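Local atomic coordinates of hydrogenase-specific maturation endopeptidase (Thermococcus kodakarensis, PDB entry 5IJA), a protein that probably acts as an endopeptidase in the maturation of [NiFe] hydrogenase, a processing step expected to help activate that enzyme. Residues A[3-9]-A[31-37]; A[40-44]-A[96-100]; A[47-53]-A[104-110]; A[58-64]-A[114-119]. One frame throughout, in Å; residues are numbered along the deposited sequence.

Interaction 1: residues A[3-9]-A[31-37]; sequences VLILALG and YNVLEVG
The beta-alpha-beta unit made of strand 3-8, helix 18-28 and strand 33-37 is closed here by parallel pairing of its two strands, with Ile5 and Ala7 reaching across to Asn32 and Leu34. Ile5 uses both of its backbone polar atoms: its N donates to Asn32 O, and its O accepts from Leu34 N at 2.8 Å in a nearly straight bond (168° at the hydrogen). Ala7 N then donates to Leu34 O. Beyond this the ladder slips by one residue, because Ala7 O receives both Val36 N (2.9 Å) and Gly37 N (3.1 Å). Of the two, the bond from Val36 N is the more bent (133° at the hydrogen), a bifurcated acceptance at the bulge. Gly37, at a positive phi, then turns its O onto Gly9 N at 3.0 Å. On the face of Ile5 and Val33, the Val33 CG2 methyl meets Ile5 CB, and both side chains pack on Leu26 of helix 18-28. Leu6 and Leu34 share the other face, where Leu6 CD2 lies 4.0 Å from both CB and CD2 of Leu34. Next to them Leu8 and Val36 run side by side; CG of Leu8 stands anti to its carbonyl carbon (chi1 -44°), which brings Leu8 CD2 to 3.6 Å from Val36 CB. At the strand start, two waters link Val3 O to Asn32 N and ND2, while Asn32 OD1 bonds to His46. A parallel ladder broken by a beta bulge thus ends the beta-alpha-beta crossover at the edge of an alpha/beta sheet.

Interaction 2: residues A[40-44]-A[96-100]; sequences IFRLA and GLKLL
Leu100 of helix 88-103 packs its side chain among Ile40, Leu43 and Ala44, and its atoms meet a different neighbour at each step. CB rests against Leu107 of the short helix 105-109. With CG anti to the carbonyl carbon (chi1 -66°), the branch is thrown toward segment 40-44. There Leu100 CD1 settles 3.9 Å from Ile40 O and 4.0 Å from Leu43 CB, while Leu100 CD2 touches Ala44 CB at 4.1 Å. One turn earlier Gly96 brings bare backbone to the contact. Gly96 CA is approached by Ile40 CG2 at 3.6 Å and by Phe41 CZ at 3.7 Å, two groups that can come so near because no side chain stands between. Ile40 achieves this by holding CG1 anti to its backbone N (chi1 -168°), which leaves CG2 wedged between N and the carbonyl carbon and aimed at the glycine. The Phe41 ring, met obliquely, has CE1 near Leu99 CD2. Toward the interior, Leu43 crosses Leu97, with Leu43 CD2 3.9 Å from Leu97 CD1; Leu43 also packs on Leu4 and Leu6 of strand 3-8, so the contact continues into the core. No hydrogen bond spans the two segments. Backbone groups are instead paired locally, Leu43 N with Ile40 O and Leu100 N with Gly96 O, so that the fit between turn and helix relies on the shape of hydrocarbon surfaces rather than on directional polar bonds.

Interaction 3: residues A[47-53]-A[104-110]; sequences YNGEERI and DERLKRA
Asp104 OD1, in a carboxylate whose other oxygen meets the Tyr47 ring, is gripped twice by Arg106. Arg106 NE meets the syn lone pair of Asp104 OD1 at 3.0 Å, almost straight (173°). Arg106 N reaches OD1 from the anti side, well out of the carboxylate plane, as the helix N-cap bond. Arg106 NH2 completes the side-on salt bridge to Asp104 OD2 at 2.9 Å. Asp104 OD2 lies at the edge of the Tyr47 ring, in its plane, 3.4 Å from Tyr47 CD2. Held flat by this pairing, the guanidinium stands nearly perpendicular to the ring (80°) and takes Gly49 CA over one face, 3.4 Å from Arg106 NH1. Water 3 joins Arg106 NH2 to Tyr47 O. The tyrosine is itself sandwiched: Gly49 N sits over the centre of one face, and Leu107 CD1 makes a CH-pi contact with the other, 4.0 Å from the Tyr47 ring centroid. Tyr47 OH donates to Glu50 O at 2.6 Å. Farther along, Ala110 CB approaches Ile53 CG1. Segment 47-53 leads into strand 52-59, between strands 3-8 and 111-118, while Leu107 faces back toward Leu100 and Met101 of helix 88-103.

Interaction 4: residues A[58-64]-A[114-119]; sequences AILSDKL and FIGIVA
Two backbone hydrogen bonds join Ile59 to Ile117 and to Ala119, at the end of strand 111-118 and just beyond it, one on each side of Val118. Ala119 N donates to Ile59 O at 2.9 Å, practically straight (176°) and nearly along the C=O axis. Ile59 N reaches Ile117 O at the same 2.9 Å, but from well above the carbonyl plane (45° out of it). Ala58 CA and Val118 CA add C-H...O contacts to Ile117 O and Ile59 O. This is the parallel pairing of strands 52-59 and 111-118 inside the mixed five-stranded sheet of an alpha/beta fold, with strand order 2-1-3-5-4. Ala58 and Ile117 lie on one face, where Ile117 packs on Ala139 of helix 130-146; Ile59 and Val118 lie on the other. On that second face Ile59 meets partners with both of its branches. Its CG1 stands between backbone N and carbonyl carbon (chi1 68°), an arrangement that sends Ile59 CD1 to Val118 CG2 at 3.7 Å. Ile59 CG2 goes the other way and meets the edge of the Phe114 ring in its plane, 3.7 Å from Phe114 CZ, and also comes near Gly116 CA, where there is no side chain. Past the paired residues the chain swings off. Leu60 CD2 still touches Ala119 CB at 4.1 Å, and after the turn at residues 61-63 Leu64 CB comes back to Val118 CG2 at 4.3 Å. Ser61 OG receives weak bonds from Lys63 N and Leu64 N within that turn.

From the N terminus, the chain runs from strand 3-8 through helix 18-28 to strand 33-37, so interaction 1 closes the first loop before any other contact opens. The remaining three open in succession at residues 40-44, 47-53 and 58-64 and close in the same order at 96-100, 104-110 and 114-119; each therefore crosses the other two and none nests. Interactions 2 and 3 adjoin through Leu43, Leu100 and Leu107, joining the 40-53 connection to helices 88-103 and 105-109. Leu4 links both of them to interaction 1. Interaction 4, on the opposite side of the chain's centre from the other three, pairs the far end of strand 52-59 with strand 111-118.

Interaction 1: residues A[3-9]-A[31-37]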
loop_
_atom_site.group_PDB
_atom_site.type_symbol
_atom_site.label_atom_id
_atom_site.label_comp_id
_atom_site.label_asym_id
_atom_site.label_seq_id
_atom_site.Cartn_x
_atom_site.Cartn_y
_atom_site.Cartn_z
ATOM N N VAL A 3 10.552 5.477 8.700
ATOM C CA VAL A 3 9.663 5.015 7.639
ATOM C C VAL A 3 8.286 4.694 8.181
ATOM O O VAL A 3 8.154 4.096 9.249
ATOM C CB VAL A 3 10.276 3.771 6.925
ATOM C CG1 VAL A 3 9.443 3.359 5.717
ATOM C CG2 VAL A 3 11.715 4.072 6.491
ATOM N N LEU A 4 7.245 5.144 7.480
ATOM C CA LEU A 4 5.871 4.796 7.846
ATOM C C LEU A 4 5.253 3.930 6.758
ATOM O O LEU A 4 5.363 4.249 5.578
ATOM C CB LEU A 4 5.026 6.054 8.058
ATOM C CG LEU A 4 3.509 5.908 8.238
ATOM C CD1 LEU A 4 3.130 5.045 9.447
ATOM C CD2 LEU A 4 2.876 7.270 8.357
ATOM N N ILE A 5 4.625 2.828 7.149
ATOM C CA ILE A 5 3.976 1.943 6.182
ATOM C C ILE A 5 2.471 2.163 6.230
ATOM O O ILE A 5 1.885 2.162 7.302
ATOM C CB ILE A 5 4.330 0.478 6.469
ATOM C CG1 ILE A 5 5.837 0.263 6.237
ATOM C CG2 ILE A 5 3.492 -0.459 5.624
ATOM C CD1 ILE A 5 6.365 -1.018 6.816
ATOM N N LEU A 6 1.862 2.411 5.071
ATOM C CA LEU A 6 0.419 2.582 4.964
ATOM C C LEU A 6 -0.177 1.370 4.274
ATOM O O LEU A 6 0.099 1.137 3.108
ATOM C CB LEU A 6 0.065 3.838 4.172
ATOM C CG LEU A 6 0.648 5.163 4.649
ATOM C CD1 LEU A 6 0.082 6.301 3.806
ATOM C CD2 LEU A 6 0.367 5.359 6.128
ATOM N N ALA A 7 -0.987 0.598 4.991
ATOM C CA ALA A 7 -1.620 -0.567 4.393
ATOM C C ALA A 7 -3.029 -0.215 3.968
ATOM O O ALA A 7 -3.820 0.245 4.792
ATOM C CB ALA A 7 -1.633 -1.730 5.374
ATOM N N LEU A 8 -3.337 -0.460 2.697
ATOM C CA LEU A 8 -4.626 -0.117 2.106
ATOM C C LEU A 8 -5.337 -1.390 1.722
ATOM O O LEU A 8 -4.699 -2.422 1.538
ATOM C CB LEU A 8 -4.482 0.756 0.846
ATOM C CG LEU A 8 -3.513 1.940 0.763
ATOM C CD1 LEU A 8 -3.858 2.860 -0.397
ATOM C CD2 LEU A 8 -3.457 2.708 2.053
ATOM N N GLY A 9 -6.656 -1.305 1.567
ATOM C CA GLY A 9 -7.434 -2.429 1.084
ATOM C C GLY A 9 -8.685 -2.695 1.902
ATOM O O GLY A 9 -8.988 -1.989 2.864
ATOM N N TYR A 31 7.399 -2.976 12.799
ATOM C CA TYR A 31 7.448 -1.790 11.950
ATOM C C TYR A 31 6.316 -0.839 12.252
ATOM O O TYR A 31 5.272 -1.239 12.780
ATOM C CB TYR A 31 7.405 -2.184 10.476
ATOM C CG TYR A 31 8.645 -2.900 10.014
ATOM C CD1 TYR A 31 9.736 -2.195 9.523
ATOM C CD2 TYR A 31 8.726 -4.285 10.070
ATOM C CE1 TYR A 31 10.873 -2.853 9.102
ATOM C CE2 TYR A 31 9.854 -4.950 9.650
ATOM C CZ TYR A 31 10.925 -4.234 9.168
ATOM O OH TYR A 31 12.046 -4.911 8.748
ATOM N N ASN A 32 6.511 0.425 11.879
ATOM C CA ASN A 32 5.490 1.430 12.074
ATOM C C ASN A 32 4.469 1.335 10.953
ATOM O O ASN A 32 4.703 1.844 9.851
ATOM C CB ASN A 32 6.118 2.828 12.134
ATOM C CG ASN A 32 5.104 3.927 12.390
ATOM O OD1 ASN A 32 3.926 3.670 12.633
ATOM N ND2 ASN A 32 5.571 5.175 12.345
ATOM N N VAL A 33 3.359 0.666 11.238
ATOM C CA VAL A 33 2.310 0.427 10.251
ATOM C C VAL A 33 0.993 1.087 10.614
ATOM O O VAL A 33 0.456 0.877 11.707
ATOM C CB VAL A 33 2.049 -1.082 10.074
ATOM C CG1 VAL A 33 0.926 -1.318 9.060
ATOM C CG2 VAL A 33 3.312 -1.774 9.656
ATOM N N LEU A 34 0.455 1.873 9.694
ATOM C CA LEU A 34 -0.893 2.402 9.863
ATOM C C LEU A 34 -1.838 1.660 8.945
ATOM O O LEU A 34 -1.653 1.643 7.718
ATOM C CB LEU A 34 -0.974 3.908 9.566
ATOM C CG LEU A 34 -2.404 4.469 9.589
ATOM C CD1 LEU A 34 -2.969 4.497 11.023
ATOM C CD2 LEU A 34 -2.508 5.857 8.927
ATOM N N GLU A 35 -2.865 1.047 9.523
ATOM C CA GLU A 35 -3.851 0.412 8.672
ATOM C C GLU A 35 -4.848 1.469 8.192
ATOM O O GLU A 35 -5.749 1.896 8.922
ATOM C CB GLU A 35 -4.539 -0.743 9.400
ATOM C CG GLU A 35 -5.287 -1.671 8.461
ATOM C CD GLU A 35 -5.815 -2.933 9.139
ATOM O OE1 GLU A 35 -5.023 -3.685 9.751
ATOM O OE2 GLU A 35 -7.037 -3.168 9.054
ATOM N N VAL A 36 -4.647 1.925 6.965
ATOM C CA VAL A 36 -5.491 2.962 6.395
ATOM C C VAL A 36 -6.811 2.366 5.915
ATOM O O VAL A 36 -7.872 2.964 6.073
ATOM C CB VAL A 36 -4.788 3.671 5.222
ATOM C CG1 VAL A 36 -5.761 4.549 4.442
ATOM C CG2 VAL A 36 -3.589 4.464 5.727
ATOM N N GLY A 37 -6.732 1.181 5.326
ATOM C CA GLY A 37 -7.901 0.558 4.731
ATOM C C GLY A 37 -8.389 1.349 3.544
ATOM O O GLY A 37 -7.768 1.328 2.475
HETATM O O HOH W 1 8.581 1.263 10.049
HETATM O O HOH W 2 8.184 5.377 12.002
#

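Interaction 2: residues A[40-44]-A[96-100]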
loop_
_atom_site.group_PDB
_atom_site.type_symbol
_atom_site.label_atom_id
_atom_site.label_comp_id
_atom_site.label_asym_id
_atom_site.label_seq_id
_atom_site.Cartn_x
_atom_site.Cartn_y
_atom_site.Cartn_z
ATOM N N ILE A 40 -7.967 7.540 4.049
ATOM C CA ILE A 40 -6.644 8.141 4.175
ATOM C C ILE A 40 -6.571 9.153 5.337
ATOM O O ILE A 40 -5.498 9.422 5.862
ATOM C CB ILE A 40 -6.228 8.805 2.839
ATOM C CG1 ILE A 40 -4.747 9.165 2.861
ATOM C CG2 ILE A 40 -7.094 10.005 2.539
ATOM C CD1 ILE A 40 -3.863 7.969 3.132
ATOM N N PHE A 41 -7.706 9.683 5.777
ATOM C CA PHE A 41 -7.673 10.708 6.824
ATOM C C PHE A 41 -7.296 10.145 8.201
ATOM O O PHE A 41 -7.046 10.901 9.150
ATOM C CB PHE A 41 -9.015 11.448 6.873
ATOM C CG PHE A 41 -9.218 12.376 5.705
ATOM C CD1 PHE A 41 -8.248 13.312 5.383
ATOM C CD2 PHE A 41 -10.340 12.280 4.904
ATOM C CE1 PHE A 41 -8.411 14.162 4.304
ATOM C CE2 PHE A 41 -10.510 13.119 3.820
ATOM C CZ PHE A 41 -9.550 14.062 3.515
ATOM N N ARG A 42 -7.229 8.817 8.307
ATOM C CA ARG A 42 -6.634 8.179 9.480
ATOM C C ARG A 42 -5.192 8.621 9.693
ATOM O O ARG A 42 -4.660 8.579 10.795
ATOM C CB ARG A 42 -6.675 6.655 9.356
ATOM C CG ARG A 42 -8.085 6.065 9.330
ATOM C CD ARG A 42 -8.044 4.557 9.532
ATOM N NE ARG A 42 -9.383 3.995 9.710
ATOM C CZ ARG A 42 -9.648 2.691 9.765
ATOM N NH1 ARG A 42 -8.662 1.806 9.652
ATOM N NH2 ARG A 42 -10.898 2.269 9.931
ATOM N N LEU A 43 -4.552 9.037 8.611
ATOM C CA LEU A 43 -3.177 9.453 8.682
ATOM C C LEU A 43 -3.003 10.760 9.463
ATOM O O LEU A 43 -1.933 11.022 10.010
ATOM C CB LEU A 43 -2.631 9.601 7.262
ATOM C CG LEU A 43 -1.176 10.030 7.080
ATOM C CD1 LEU A 43 -0.184 9.078 7.718
ATOM C CD2 LEU A 43 -0.936 10.133 5.599
ATOM N N ALA A 44 -4.032 11.600 9.467
ATOM C CA ALA A 44 -3.935 12.879 10.172
ATOM C C ALA A 44 -3.500 12.682 11.625
ATOM O O ALA A 44 -2.599 13.370 12.123
ATOM C CB ALA A 44 -5.267 13.620 10.108
ATOM N N GLY A 96 -7.205 13.032 -0.474
ATOM C CA GLY A 96 -6.991 13.240 0.946
ATOM C C GLY A 96 -5.509 13.300 1.258
ATOM O O GLY A 96 -5.077 14.089 2.097
ATOM N N LEU A 97 -4.716 12.472 0.586
ATOM C CA LEU A 97 -3.274 12.539 0.807
ATOM C C LEU A 97 -2.750 13.895 0.359
ATOM O O LEU A 97 -1.894 14.469 1.025
ATOM C CB LEU A 97 -2.537 11.419 0.075
ATOM C CG LEU A 97 -1.024 11.363 0.327
ATOM C CD1 LEU A 97 -0.722 11.093 1.816
ATOM C CD2 LEU A 97 -0.408 10.294 -0.568
ATOM N N LYS A 98 -3.263 14.400 -0.768
ATOM C CA LYS A 98 -2.861 15.719 -1.278
ATOM C C LYS A 98 -3.166 16.831 -0.275
ATOM O O LYS A 98 -2.347 17.719 -0.076
ATOM C CB LYS A 98 -3.564 16.058 -2.599
ATOM C CG LYS A 98 -3.187 15.196 -3.789
ATOM C CD LYS A 98 -1.708 15.264 -4.091
ATOM C CE LYS A 98 -1.306 14.115 -5.004
ATOM N NZ LYS A 98 -1.650 12.788 -4.399
ATOM N N LEU A 99 -4.347 16.778 0.328
ATOM C CA LEU A 99 -4.745 17.774 1.326
ATOM C C LEU A 99 -3.814 17.718 2.533
ATOM O O LEU A 99 -3.358 18.761 3.018
ATOM C CB LEU A 99 -6.199 17.563 1.767
ATOM C CG LEU A 99 -6.739 18.476 2.879
ATOM C CD1 LEU A 99 -6.604 19.919 2.476
ATOM C CD2 LEU A 99 -8.190 18.135 3.173
ATOM N N LEU A 100 -3.537 16.507 3.022
ATOM C CA LEU A 100 -2.654 16.366 4.174
ATOM C C LEU A 100 -1.246 16.860 3.860
ATOM O O LEU A 100 -0.579 17.402 4.721
ATOM C CB LEU A 100 -2.601 14.923 4.650
ATOM C CG LEU A 100 -3.942 14.462 5.203
ATOM C CD1 LEU A 100 -3.890 12.960 5.501
ATOM C CD2 LEU A 100 -4.261 15.241 6.458
#

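Interaction 3: residues A[47-53]-A[104-110]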
loop_
_atom_site.group_PDB
_atom_site.type_symbol
_atom_site.label_atom_id
_atom_site.label_comp_id
_atom_site.label_asym_id
_atom_site.label_seq_id
_atom_site.Cartn_x
_atom_site.Cartn_y
_atom_site.Cartn_z
ATOM N N TYR A 47 0.538 10.462 11.518
ATOM C CA TYR A 47 1.802 10.888 10.919
ATOM C C TYR A 47 2.676 11.632 11.923
ATOM O O TYR A 47 2.183 12.473 12.675
ATOM C CB TYR A 47 1.542 11.781 9.706
ATOM C CG TYR A 47 2.824 12.184 9.002
ATOM C CD1 TYR A 47 3.629 11.232 8.390
ATOM C CD2 TYR A 47 3.214 13.516 8.931
ATOM C CE1 TYR A 47 4.807 11.588 7.754
ATOM C CE2 TYR A 47 4.391 13.884 8.296
ATOM C CZ TYR A 47 5.175 12.920 7.703
ATOM O OH TYR A 47 6.342 13.276 7.065
ATOM N N ASN A 48 3.967 11.320 11.929
ATOM C CA ASN A 48 4.907 11.919 12.876
ATOM C C ASN A 48 6.201 12.366 12.204
ATOM O O ASN A 48 7.293 12.231 12.767
ATOM C CB ASN A 48 5.215 10.926 14.006
ATOM C CG ASN A 48 5.938 11.575 15.186
ATOM O OD1 ASN A 48 5.664 12.719 15.553
ATOM N ND2 ASN A 48 6.874 10.842 15.776
ATOM N N GLY A 49 6.088 12.880 10.983
ATOM C CA GLY A 49 7.243 13.454 10.300
ATOM C C GLY A 49 8.137 12.461 9.574
ATOM O O GLY A 49 9.253 12.808 9.156
ATOM N N GLU A 50 7.651 11.233 9.403
ATOM C CA GLU A 50 8.435 10.184 8.751
ATOM C C GLU A 50 8.848 10.658 7.373
ATOM O O GLU A 50 8.078 11.329 6.696
ATOM C CB GLU A 50 7.657 8.868 8.650
ATOM C CG GLU A 50 7.439 8.139 9.962
ATOM C CD GLU A 50 6.338 8.728 10.822
ATOM O OE1 GLU A 50 5.590 9.622 10.367
ATOM O OE2 GLU A 50 6.210 8.282 11.979
ATOM N N GLU A 51 10.082 10.340 6.982
ATOM C CA GLU A 51 10.642 10.883 5.751
ATOM C C GLU A 51 10.410 9.968 4.556
ATOM O O GLU A 51 10.645 10.369 3.419
ATOM C CB GLU A 51 12.148 11.141 5.914
ATOM C CG GLU A 51 12.510 12.115 7.048
ATOM C CD GLU A 51 13.002 11.416 8.315
ATOM O OE1 GLU A 51 12.476 10.332 8.664
ATOM O OE2 GLU A 51 13.930 11.949 8.960
ATOM N N ARG A 52 9.991 8.733 4.832
ATOM C CA ARG A 52 9.679 7.759 3.799
ATOM C C ARG A 52 8.329 7.142 4.117
ATOM O O ARG A 52 8.062 6.795 5.271
ATOM C CB ARG A 52 10.747 6.676 3.708
ATOM C CG ARG A 52 10.536 5.674 2.564
ATOM C CD ARG A 52 11.735 4.729 2.461
ATOM N NE ARG A 52 12.950 5.484 2.139
ATOM C CZ ARG A 52 14.191 5.051 2.354
ATOM N NH1 ARG A 52 14.402 3.863 2.902
ATOM N NH2 ARG A 52 15.226 5.815 2.032
ATOM N N ILE A 53 7.470 7.071 3.107
ATOM C CA ILE A 53 6.149 6.430 3.238
ATOM C C ILE A 53 6.055 5.254 2.274
ATOM O O ILE A 53 6.273 5.415 1.075
ATOM C CB ILE A 53 5.012 7.404 2.909
ATOM C CG1 ILE A 53 5.091 8.674 3.764
ATOM C CG2 ILE A 53 3.656 6.736 3.073
ATOM C CD1 ILE A 53 4.956 8.439 5.226
ATOM N N ASP A 104 1.125 19.784 5.747
ATOM C CA ASP A 104 2.329 19.360 6.445
ATOM C C ASP A 104 3.469 19.216 5.438
ATOM O O ASP A 104 3.495 18.274 4.647
ATOM C CB ASP A 104 2.059 18.045 7.200
ATOM C CG ASP A 104 3.182 17.656 8.167
ATOM O OD1 ASP A 104 4.341 18.084 7.978
ATOM O OD2 ASP A 104 2.907 16.882 9.116
ATOM N N GLU A 105 4.395 20.172 5.447
ATOM C CA GLU A 105 5.510 20.173 4.496
ATOM C C GLU A 105 6.360 18.920 4.572
ATOM O O GLU A 105 6.985 18.539 3.583
ATOM C CB GLU A 105 6.412 21.396 4.716
ATOM C CG GLU A 105 6.068 22.612 3.851
ATOM C CD GLU A 105 6.256 22.363 2.356
ATOM O OE1 GLU A 105 7.147 21.568 1.977
ATOM O OE2 GLU A 105 5.514 22.971 1.555
ATOM N N ARG A 106 6.407 18.274 5.732
ATOM C CA ARG A 106 7.225 17.075 5.855
ATOM C C ARG A 106 6.615 15.951 5.049
ATOM O O ARG A 106 7.335 15.162 4.431
ATOM C CB ARG A 106 7.377 16.633 7.316
ATOM C CG ARG A 106 7.935 17.708 8.239
ATOM C CD ARG A 106 7.759 17.301 9.689
ATOM N NE ARG A 106 6.351 17.122 10.013
ATOM C CZ ARG A 106 5.913 16.659 11.173
ATOM N NH1 ARG A 106 6.788 16.335 12.128
ATOM N NH2 ARG A 106 4.610 16.520 11.379
ATOM N N LEU A 107 5.283 15.877 5.082
ATOM C CA LEU A 107 4.558 14.853 4.344
ATOM C C LEU A 107 4.668 15.127 2.864
ATOM O O LEU A 107 4.844 14.207 2.054
ATOM C CB LEU A 107 3.097 14.804 4.760
ATOM C CG LEU A 107 2.295 13.645 4.157
ATOM C CD1 LEU A 107 2.866 12.324 4.572
ATOM C CD2 LEU A 107 0.840 13.742 4.604
ATOM N N LYS A 108 4.566 16.400 2.514
ATOM C CA LYS A 108 4.663 16.812 1.112
ATOM C C LYS A 108 6.013 16.418 0.514
ATOM O O LYS A 108 6.070 15.979 -0.635
ATOM C CB LYS A 108 4.443 18.319 0.985
ATOM C CG LYS A 108 4.393 18.814 -0.470
ATOM C CD LYS A 108 3.474 20.000 -0.609
ATOM C CE LYS A 108 4.240 21.242 -1.001
ATOM N NZ LYS A 108 3.313 22.290 -1.522
ATOM N N ARG A 109 7.085 16.560 1.294
ATOM C CA ARG A 109 8.443 16.289 0.804
ATOM C C ARG A 109 8.896 14.841 1.030
ATOM O O ARG A 109 9.989 14.451 0.608
ATOM C CB ARG A 109 9.440 17.246 1.470
ATOM N N ALA A 110 8.062 14.040 1.690
ATOM C CA ALA A 110 8.445 12.673 2.026
ATOM C C ALA A 110 8.621 11.812 0.781
ATOM O O ALA A 110 7.972 12.039 -0.236
ATOM C CB ALA A 110 7.390 12.036 2.956
HETATM O O HOH W 3 2.869 15.418 13.198
#

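Interaction 4: residues A[58-64]-A[114-119]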
loop_
_atom_site.group_PDB
_atom_site.type_symbol
_atom_site.label_atom_id
_atom_site.label_comp_id
_atom_site.label_asym_id
_atom_site.label_seq_id
_atom_site.Cartn_x
_atom_site.Cartn_y
_atom_site.Cartn_z
ATOM N N ALA A 58 -3.585 -3.845 -2.686
ATOM C CA ALA A 58 -4.059 -4.794 -3.692
ATOM C C ALA A 58 -4.358 -4.055 -4.988
ATOM O O ALA A 58 -4.929 -2.968 -4.960
ATOM C CB ALA A 58 -5.293 -5.517 -3.199
ATOM N N ILE A 59 -3.966 -4.628 -6.126
ATOM C CA ILE A 59 -4.185 -3.978 -7.413
ATOM C C ILE A 59 -4.721 -4.946 -8.465
ATOM O O ILE A 59 -4.622 -6.155 -8.305
ATOM C CB ILE A 59 -2.900 -3.344 -7.974
ATOM C CG1 ILE A 59 -1.887 -4.431 -8.352
ATOM C CG2 ILE A 59 -2.335 -2.312 -6.995
ATOM C CD1 ILE A 59 -0.710 -3.938 -9.153
ATOM N N LEU A 60 -5.297 -4.395 -9.529
ATOM C CA LEU A 60 -5.692 -5.186 -10.688
ATOM C C LEU A 60 -4.820 -4.811 -11.866
ATOM O O LEU A 60 -4.629 -3.635 -12.170
ATOM C CB LEU A 60 -7.172 -4.979 -11.043
ATOM C CG LEU A 60 -8.217 -5.433 -10.017
ATOM C CD1 LEU A 60 -9.637 -5.268 -10.550
ATOM C CD2 LEU A 60 -7.971 -6.871 -9.587
ATOM N N SER A 61 -4.281 -5.828 -12.523
ATOM C CA SER A 61 -3.497 -5.626 -13.723
ATOM C C SER A 61 -3.783 -6.754 -14.702
ATOM O O SER A 61 -4.275 -7.821 -14.316
ATOM C CB SER A 61 -2.013 -5.561 -13.391
ATOM O OG SER A 61 -1.232 -5.440 -14.563
ATOM N N ASP A 62 -3.490 -6.509 -15.971
ATOM C CA ASP A 62 -3.686 -7.534 -16.984
ATOM C C ASP A 62 -2.396 -7.802 -17.746
ATOM O O ASP A 62 -2.279 -8.803 -18.449
ATOM C CB ASP A 62 -4.814 -7.131 -17.926
ATOM C CG ASP A 62 -6.119 -6.921 -17.191
ATOM O OD1 ASP A 62 -6.337 -7.605 -16.167
ATOM O OD2 ASP A 62 -6.927 -6.070 -17.628
ATOM N N LYS A 63 -1.431 -6.903 -17.602
ATOM C CA LYS A 63 -0.090 -7.154 -18.106
ATOM C C LYS A 63 0.562 -8.231 -17.243
ATOM O O LYS A 63 1.430 -8.975 -17.704
ATOM C CB LYS A 63 0.750 -5.868 -18.102
ATOM C CG LYS A 63 2.265 -6.087 -18.252
ATOM C CD LYS A 63 3.009 -4.793 -18.578
ATOM C CE LYS A 63 4.520 -4.983 -18.511
ATOM N NZ LYS A 63 5.227 -3.780 -17.978
ATOM N N LEU A 64 0.116 -8.321 -15.993
ATOM C CA LEU A 64 0.740 -9.202 -15.022
ATOM C C LEU A 64 -0.236 -10.250 -14.510
ATOM O O LEU A 64 -1.452 -10.081 -14.607
ATOM C CB LEU A 64 1.297 -8.389 -13.855
ATOM C CG LEU A 64 2.314 -7.296 -14.188
ATOM C CD1 LEU A 64 2.657 -6.537 -12.934
ATOM C CD2 LEU A 64 3.574 -7.871 -14.805
ATOM N N PHE A 114 5.283 2.755 -3.559
ATOM C CA PHE A 114 4.021 2.042 -3.758
ATOM C C PHE A 114 4.359 0.601 -4.060
ATOM O O PHE A 114 5.085 0.304 -5.000
ATOM C CB PHE A 114 3.185 2.650 -4.909
ATOM C CG PHE A 114 1.891 1.940 -5.157
ATOM C CD1 PHE A 114 1.831 0.856 -6.024
ATOM C CD2 PHE A 114 0.726 2.343 -4.519
ATOM C CE1 PHE A 114 0.636 0.180 -6.235
ATOM C CE2 PHE A 114 -0.485 1.668 -4.733
ATOM C CZ PHE A 114 -0.524 0.588 -5.598
ATOM N N ILE A 115 3.806 -0.300 -3.256
ATOM C CA ILE A 115 3.920 -1.724 -3.503
ATOM C C ILE A 115 2.537 -2.250 -3.820
ATOM O O ILE A 115 1.622 -2.141 -2.993
ATOM C CB ILE A 115 4.491 -2.462 -2.287
ATOM C CG1 ILE A 115 5.815 -1.820 -1.872
ATOM C CG2 ILE A 115 4.667 -3.950 -2.616
ATOM C CD1 ILE A 115 6.393 -2.410 -0.549
ATOM N N GLY A 116 2.369 -2.789 -5.025
ATOM C CA GLY A 116 1.086 -3.319 -5.447
ATOM C C GLY A 116 1.108 -4.832 -5.580
ATOM O O GLY A 116 2.031 -5.398 -6.170
ATOM N N ILE A 117 0.099 -5.481 -5.016
ATOM C CA ILE A 117 -0.005 -6.936 -5.057
ATOM C C ILE A 117 -1.156 -7.315 -5.970
ATOM O O ILE A 117 -2.315 -6.995 -5.680
ATOM C CB ILE A 117 -0.223 -7.530 -3.656
ATOM C CG1 ILE A 117 0.910 -7.108 -2.716
ATOM C CG2 ILE A 117 -0.328 -9.060 -3.723
ATOM C CD1 ILE A 117 0.557 -7.271 -1.239
ATOM N N VAL A 118 -0.840 -7.982 -7.077
ATOM C CA VAL A 118 -1.847 -8.241 -8.102
ATOM C C VAL A 118 -2.826 -9.310 -7.630
ATOM O O VAL A 118 -2.462 -10.461 -7.390
ATOM C CB VAL A 118 -1.210 -8.654 -9.449
ATOM C CG1 VAL A 118 -2.290 -9.021 -10.457
ATOM C CG2 VAL A 118 -0.342 -7.540 -9.997
ATOM N N ALA A 119 -4.080 -8.899 -7.489
ATOM C CA ALA A 119 -5.125 -9.751 -6.970
ATOM C C ALA A 119 -5.599 -10.770 -8.011
ATOM O O ALA A 119 -5.363 -10.612 -9.211
ATOM C CB ALA A 119 -6.295 -8.904 -6.506
#